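Local atomic coordinates of glycosyl hydrolase, family 38 (Enterococcus faecalis, PDB entry 5KBP), a protein that probably hydrolyses alpha-mannosides, as a metal-binding member of glycoside hydrolase family 38. Residues N541-D549 and T555-E563. Numbering follows the deposited sequence.
Sequences NNGSLTIAD and TFSKLLTFE. With SO4 (sulfate ion), chain K.
Leu545 and Leu559 meet as an antiparallel hydrogen-bonded pair: Leu545 N donates to Leu559 O at 2.8 Å, and Leu559 N returns a bond to Leu545 O at 3.1 Å. The second of these lies in the carbonyl plane, on a lone pair, whereas the first donor is tilted 28° from its plane. Ile547 and Phe556 repeat the reciprocal pairing, and Ile547 N reaches Phe556 O at 2.8 Å, nearly in line with the C=O bond. Between the two pairs the register slips by one residue, because Lys558 and Leu559 both face Leu545.

The paired residues send their side chains to one face. There Ile547 CG1 touches Leu559 CD1 at 3.6 Å, the two chains crossing at about a right angle, while Leu545 CG lies 4.0 Å from Leu560 CB. With CG trans to the backbone N (chi1 -163°), Leu560 turns its CD2 to within 4.1 Å of Leu545 CD1. Leu659, Phe661 and Leu780 add to this apolar layer from strands 659-667 and 772-783.

The CB of Lys558 leaves its backbone away from 541-549, and the extended chain beyond it carries NZ to a sulfate ion, probably from the crystallisation liquor, where Lys558 NZ donates a 2.9 Å hydrogen bond to sulfate O4. Thr561 OG1 donates to Lys558 O, bridging the corner. The positive phi of Lys558 (60°) accompanies the slip: a G1 beta bulge in an antiparallel beta hairpin of the family 38 C-terminal domain.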
ATOM      1  N   ASN A 541     -32.292 -30.456   9.977  1.00 75.26           N
ATOM      2  CA  ASN A 541     -31.547 -30.259  11.217  1.00 70.79           C
ATOM      3  C   ASN A 541     -30.059 -30.508  11.021  1.00 72.45           C
ATOM      4  O   ASN A 541     -29.242 -29.988  11.789  1.00 64.81           O
ATOM      5  CB  ASN A 541     -32.094 -31.178  12.309  1.00 74.75           C
ATOM      6  CG  ASN A 541     -33.583 -30.998  12.529  1.00 83.45           C
ATOM      7  OD1 ASN A 541     -34.096 -29.880  12.501  1.00 85.19           O
ATOM      8  ND2 ASN A 541     -34.288 -32.104  12.740  1.00 86.43           N
ATOM      9  N   ASN A 542     -29.699 -31.305  10.011  1.00 78.18           N
ATOM     10  CA  ASN A 542     -28.308 -31.440   9.599  1.00 76.45           C
ATOM     11  C   ASN A 542     -27.700 -30.082   9.266  1.00 77.29           C
ATOM     12  O   ASN A 542     -26.527 -29.825   9.559  1.00 76.60           O
ATOM     13  CB  ASN A 542     -28.236 -32.375   8.387  1.00 83.45           C
ATOM     14  CG  ASN A 542     -26.824 -32.817   8.054  1.00 91.41           C
ATOM     15  OD1 ASN A 542     -25.848 -32.236   8.518  1.00109.78           O
ATOM     16  ND2 ASN A 542     -26.715 -33.855   7.234  1.00 81.73           N
ATOM     17  N   GLY A 543     -28.493 -29.194   8.674  1.00 76.17           N
ATOM     18  CA  GLY A 543     -27.992 -27.976   8.082  1.00 71.71           C
ATOM     19  C   GLY A 543     -27.853 -28.048   6.580  1.00 66.05           C
ATOM     20  O   GLY A 543     -27.671 -27.006   5.935  1.00 57.86           O
ATOM     21  N   SER A 544     -27.932 -29.246   6.008  1.00 61.29           N
ATOM     22  CA  SER A 544     -27.890 -29.435   4.571  1.00 63.77           C
ATOM     23  C   SER A 544     -29.238 -29.073   3.950  1.00 58.07           C
ATOM     24  O   SER A 544     -30.253 -28.924   4.636  1.00 56.77           O
ATOM     25  CB  SER A 544     -27.511 -30.876   4.233  1.00 66.46           C
ATOM     26  OG  SER A 544     -28.384 -31.794   4.868  1.00 71.76           O
ATOM     27  N   LEU A 545     -29.239 -28.938   2.629  1.00 54.96           N
ATOM     28  CA  LEU A 545     -30.419 -28.525   1.885  1.00 48.47           C
ATOM     29  C   LEU A 545     -30.954 -29.683   1.052  1.00 52.40           C
ATOM     30  O   LEU A 545     -30.183 -30.443   0.458  1.00 51.36           O
ATOM     31  CB  LEU A 545     -30.103 -27.339   0.970  1.00 47.48           C
ATOM     32  CG  LEU A 545     -29.443 -26.121   1.615  1.00 56.58           C
ATOM     33  CD1 LEU A 545     -29.310 -25.001   0.600  1.00 54.15           C
ATOM     34  CD2 LEU A 545     -30.226 -25.660   2.832  1.00 61.83           C
ATOM     35  N   THR A 546     -32.278 -29.806   1.016  1.00 50.37           N
ATOM     36  CA  THR A 546     -32.972 -30.730   0.125  1.00 53.85           C
ATOM     37  C   THR A 546     -33.866 -29.899  -0.787  1.00 56.92           C
ATOM     38  O   THR A 546     -34.881 -29.354  -0.339  1.00 64.69           O
ATOM     39  CB  THR A 546     -33.785 -31.761   0.908  1.00 62.61           C
ATOM     40  OG1 THR A 546     -32.896 -32.604   1.651  1.00 63.16           O
ATOM     41  CG2 THR A 546     -34.614 -32.617  -0.041  1.00 67.91           C
ATOM     42  N   ILE A 547     -33.487 -29.798  -2.058  1.00 56.58           N
ATOM     43  CA  ILE A 547     -34.159 -28.933  -3.019  1.00 57.01           C
ATOM     44  C   ILE A 547     -34.951 -29.793  -3.991  1.00 62.47           C
ATOM     45  O   ILE A 547     -34.511 -30.884  -4.373  1.00 63.81           O
ATOM     46  CB  ILE A 547     -33.155 -28.041  -3.775  1.00 60.45           C
ATOM     47  CG1 ILE A 547     -32.063 -27.536  -2.829  1.00 66.47           C
ATOM     48  CG2 ILE A 547     -33.870 -26.867  -4.426  1.00 58.18           C
ATOM     49  CD1 ILE A 547     -32.565 -26.640  -1.727  1.00 70.68           C
ATOM     50  N   ALA A 548     -36.120 -29.300  -4.390  1.00 62.28           N
ATOM     51  CA  ALA A 548     -36.962 -29.958  -5.381  1.00 59.76           C
ATOM     52  C   ALA A 548     -37.202 -28.991  -6.531  1.00 61.16           C
ATOM     53  O   ALA A 548     -37.754 -27.904  -6.327  1.00 65.35           O
ATOM     54  CB  ALA A 548     -38.289 -30.412  -4.768  1.00 52.54           C
ATOM     55  N   ASP A 549     -36.778 -29.379  -7.731  1.00 68.95           N
ATOM     56  CA  ASP A 549     -37.017 -28.583  -8.933  1.00 72.01           C
ATOM     57  C   ASP A 549     -38.475 -28.771  -9.329  1.00 67.86           C
ATOM     58  O   ASP A 549     -38.857 -29.811  -9.869  1.00 67.23           O
ATOM     59  CB  ASP A 549     -36.070 -29.004 -10.052  1.00 83.22           C
ATOM     60  CG  ASP A 549     -35.986 -27.976 -11.167  1.00 94.43           C
ATOM     61  OD1 ASP A 549     -36.989 -27.277 -11.422  1.00 95.90           O
ATOM     62  OD2 ASP A 549     -34.910 -27.869 -11.793  1.00 93.19           O
ATOM     63  N   THR A 555     -34.956 -33.936  -7.587  1.00 63.14           N
ATOM     64  CA  THR A 555     -34.637 -33.680  -6.191  1.00 69.73           C
ATOM     65  C   THR A 555     -33.132 -33.777  -5.983  1.00 66.11           C
ATOM     66  O   THR A 555     -32.444 -34.554  -6.651  1.00 56.20           O
ATOM     67  CB  THR A 555     -35.346 -34.666  -5.248  1.00 67.15           C
ATOM     68  OG1 THR A 555     -34.868 -35.994  -5.495  1.00 71.35           O
ATOM     69  CG2 THR A 555     -36.854 -34.623  -5.456  1.00 59.14           C
ATOM     70  N   PHE A 556     -32.632 -32.975  -5.047  1.00 67.90           N
ATOM     71  CA  PHE A 556     -31.221 -32.967  -4.688  1.00 65.25           C
ATOM     72  C   PHE A 556     -31.111 -32.840  -3.177  1.00 67.96           C
ATOM     73  O   PHE A 556     -31.776 -31.990  -2.578  1.00 73.89           O
ATOM     74  CB  PHE A 556     -30.477 -31.817  -5.379  1.00 65.09           C
ATOM     75  CG  PHE A 556     -30.651 -31.794  -6.871  1.00 66.81           C
ATOM     76  CD1 PHE A 556     -31.708 -31.108  -7.450  1.00 61.30           C
ATOM     77  CD2 PHE A 556     -29.757 -32.457  -7.697  1.00 65.49           C
ATOM     78  CE1 PHE A 556     -31.870 -31.087  -8.823  1.00 63.42           C
ATOM     79  CE2 PHE A 556     -29.916 -32.440  -9.070  1.00 60.56           C
ATOM     80  CZ  PHE A 556     -30.972 -31.752  -9.634  1.00 63.71           C
ATOM     81  N   SER A 557     -30.277 -33.678  -2.565  1.00 62.40           N
ATOM     82  CA  SER A 557     -30.157 -33.730  -1.115  1.00 60.23           C
ATOM     83  C   SER A 557     -28.703 -33.561  -0.697  1.00 63.29           C
ATOM     84  O   SER A 557     -27.781 -33.671  -1.509  1.00 67.76           O
ATOM     85  CB  SER A 557     -30.714 -35.048  -0.557  1.00 61.69           C
ATOM     86  OG  SER A 557     -30.038 -36.161  -1.114  1.00 75.05           O
ATOM     87  N   LYS A 558     -28.517 -33.288   0.597  1.00 63.95           N
ATOM     88  CA  LYS A 558     -27.210 -33.092   1.223  1.00 68.70           C
ATOM     89  C   LYS A 558     -26.434 -31.930   0.610  1.00 72.25           C
ATOM     90  O   LYS A 558     -25.200 -31.910   0.651  1.00 64.25           O
ATOM     91  CB  LYS A 558     -26.373 -34.375   1.178  1.00 64.83           C
ATOM     92  CG  LYS A 558     -27.022 -35.552   1.886  1.00 65.37           C
ATOM     93  CD  LYS A 558     -26.174 -36.805   1.768  1.00 68.78           C
ATOM     94  CE  LYS A 558     -26.834 -37.975   2.470  1.00 70.86           C
ATOM     95  NZ  LYS A 558     -26.037 -39.226   2.368  1.00 72.86           N
ATOM     96  N   LEU A 559     -27.136 -30.951   0.050  1.00 72.73           N
ATOM     97  CA  LEU A 559     -26.483 -29.777  -0.506  1.00 65.93           C
ATOM     98  C   LEU A 559     -26.055 -28.827   0.608  1.00 64.03           C
ATOM     99  O   LEU A 559     -26.628 -28.822   1.702  1.00 60.68           O
ATOM    100  CB  LEU A 559     -27.415 -29.061  -1.481  1.00 59.08           C
ATOM    101  CG  LEU A 559     -27.859 -29.872  -2.701  1.00 57.97           C
ATOM    102  CD1 LEU A 559     -28.899 -29.111  -3.509  1.00 50.75           C
ATOM    103  CD2 LEU A 559     -26.660 -30.224  -3.565  1.00 58.51           C
ATOM    104  N   LEU A 560     -25.035 -28.019   0.313  1.00 64.15           N
ATOM    105  CA  LEU A 560     -24.466 -27.063   1.266  1.00 58.14           C
ATOM    106  C   LEU A 560     -23.908 -27.782   2.495  1.00 63.31           C
ATOM    107  O   LEU A 560     -24.239 -27.464   3.640  1.00 63.72           O
ATOM    108  CB  LEU A 560     -25.495 -25.999   1.665  1.00 58.05           C
ATOM    109  CG  LEU A 560     -24.968 -24.719   2.318  1.00 56.57           C
ATOM    110  CD1 LEU A 560     -24.196 -23.885   1.307  1.00 52.07           C
ATOM    111  CD2 LEU A 560     -26.103 -23.915   2.940  1.00 53.25           C
ATOM    112  N   THR A 561     -23.053 -28.771   2.246  1.00 62.33           N
ATOM    113  CA  THR A 561     -22.344 -29.486   3.299  1.00 59.67           C
ATOM    114  C   THR A 561     -20.904 -28.994   3.348  1.00 62.60           C
ATOM    115  O   THR A 561     -20.236 -28.913   2.311  1.00 61.94           O
ATOM    116  CB  THR A 561     -22.384 -30.997   3.064  1.00 61.08           C
ATOM    117  OG1 THR A 561     -23.735 -31.465   3.169  1.00 68.50           O
ATOM    118  CG2 THR A 561     -21.521 -31.724   4.086  1.00 51.45           C
ATOM    119  N   PHE A 562     -20.432 -28.666   4.546  1.00 57.78           N
ATOM    120  CA  PHE A 562     -19.097 -28.115   4.735  1.00 53.12           C
ATOM    121  C   PHE A 562     -18.122 -29.209   5.148  1.00 54.26           C
ATOM    122  O   PHE A 562     -18.469 -30.112   5.915  1.00 55.62           O
ATOM    123  CB  PHE A 562     -19.118 -26.994   5.776  1.00 43.49           C
ATOM    124  CG  PHE A 562     -19.953 -25.815   5.370  1.00 50.69           C
ATOM    125  CD1 PHE A 562     -19.456 -24.873   4.483  1.00 56.62           C
ATOM    126  CD2 PHE A 562     -21.236 -25.653   5.863  1.00 54.73           C
ATOM    127  CE1 PHE A 562     -20.224 -23.789   4.101  1.00 59.25           C
ATOM    128  CE2 PHE A 562     -22.008 -24.570   5.485  1.00 54.67           C
ATOM    129  CZ  PHE A 562     -21.501 -23.637   4.603  1.00 55.76           C
ATOM    130  N   GLU A 563     -16.898 -29.118   4.633  1.00 52.42           N
ATOM    131  CA  GLU A 563     -15.872 -30.126   4.857  1.00 46.18           C
ATOM    132  C   GLU A 563     -14.540 -29.435   5.098  1.00 48.75           C
ATOM    133  O   GLU A 563     -14.113 -28.609   4.286  1.00 47.77           O
ATOM    134  CB  GLU A 563     -15.762 -31.075   3.660  1.00 45.52           C
ATOM    135  CG  GLU A 563     -14.658 -32.112   3.774  1.00 57.93           C
ATOM    136  CD  GLU A 563     -14.243 -32.665   2.426  1.00 66.02           C
ATOM    137  OE1 GLU A 563     -13.460 -31.993   1.721  1.00 63.74           O
ATOM    138  OE2 GLU A 563     -14.709 -33.766   2.064  1.00 69.03           O
TER
HETATM  139  S   SO4 K 909     -28.934 -41.358   1.885  0.66135.43           S
HETATM  140  O1  SO4 K 909     -29.249 -40.282   0.949  0.66133.14           O
HETATM  141  O2  SO4 K 909     -29.238 -40.924   3.245  0.66133.88           O
HETATM  142  O3  SO4 K 909     -29.735 -42.535   1.560  0.66136.74           O
HETATM  143  O4  SO4 K 909     -27.516 -41.692   1.785  0.66134.17           O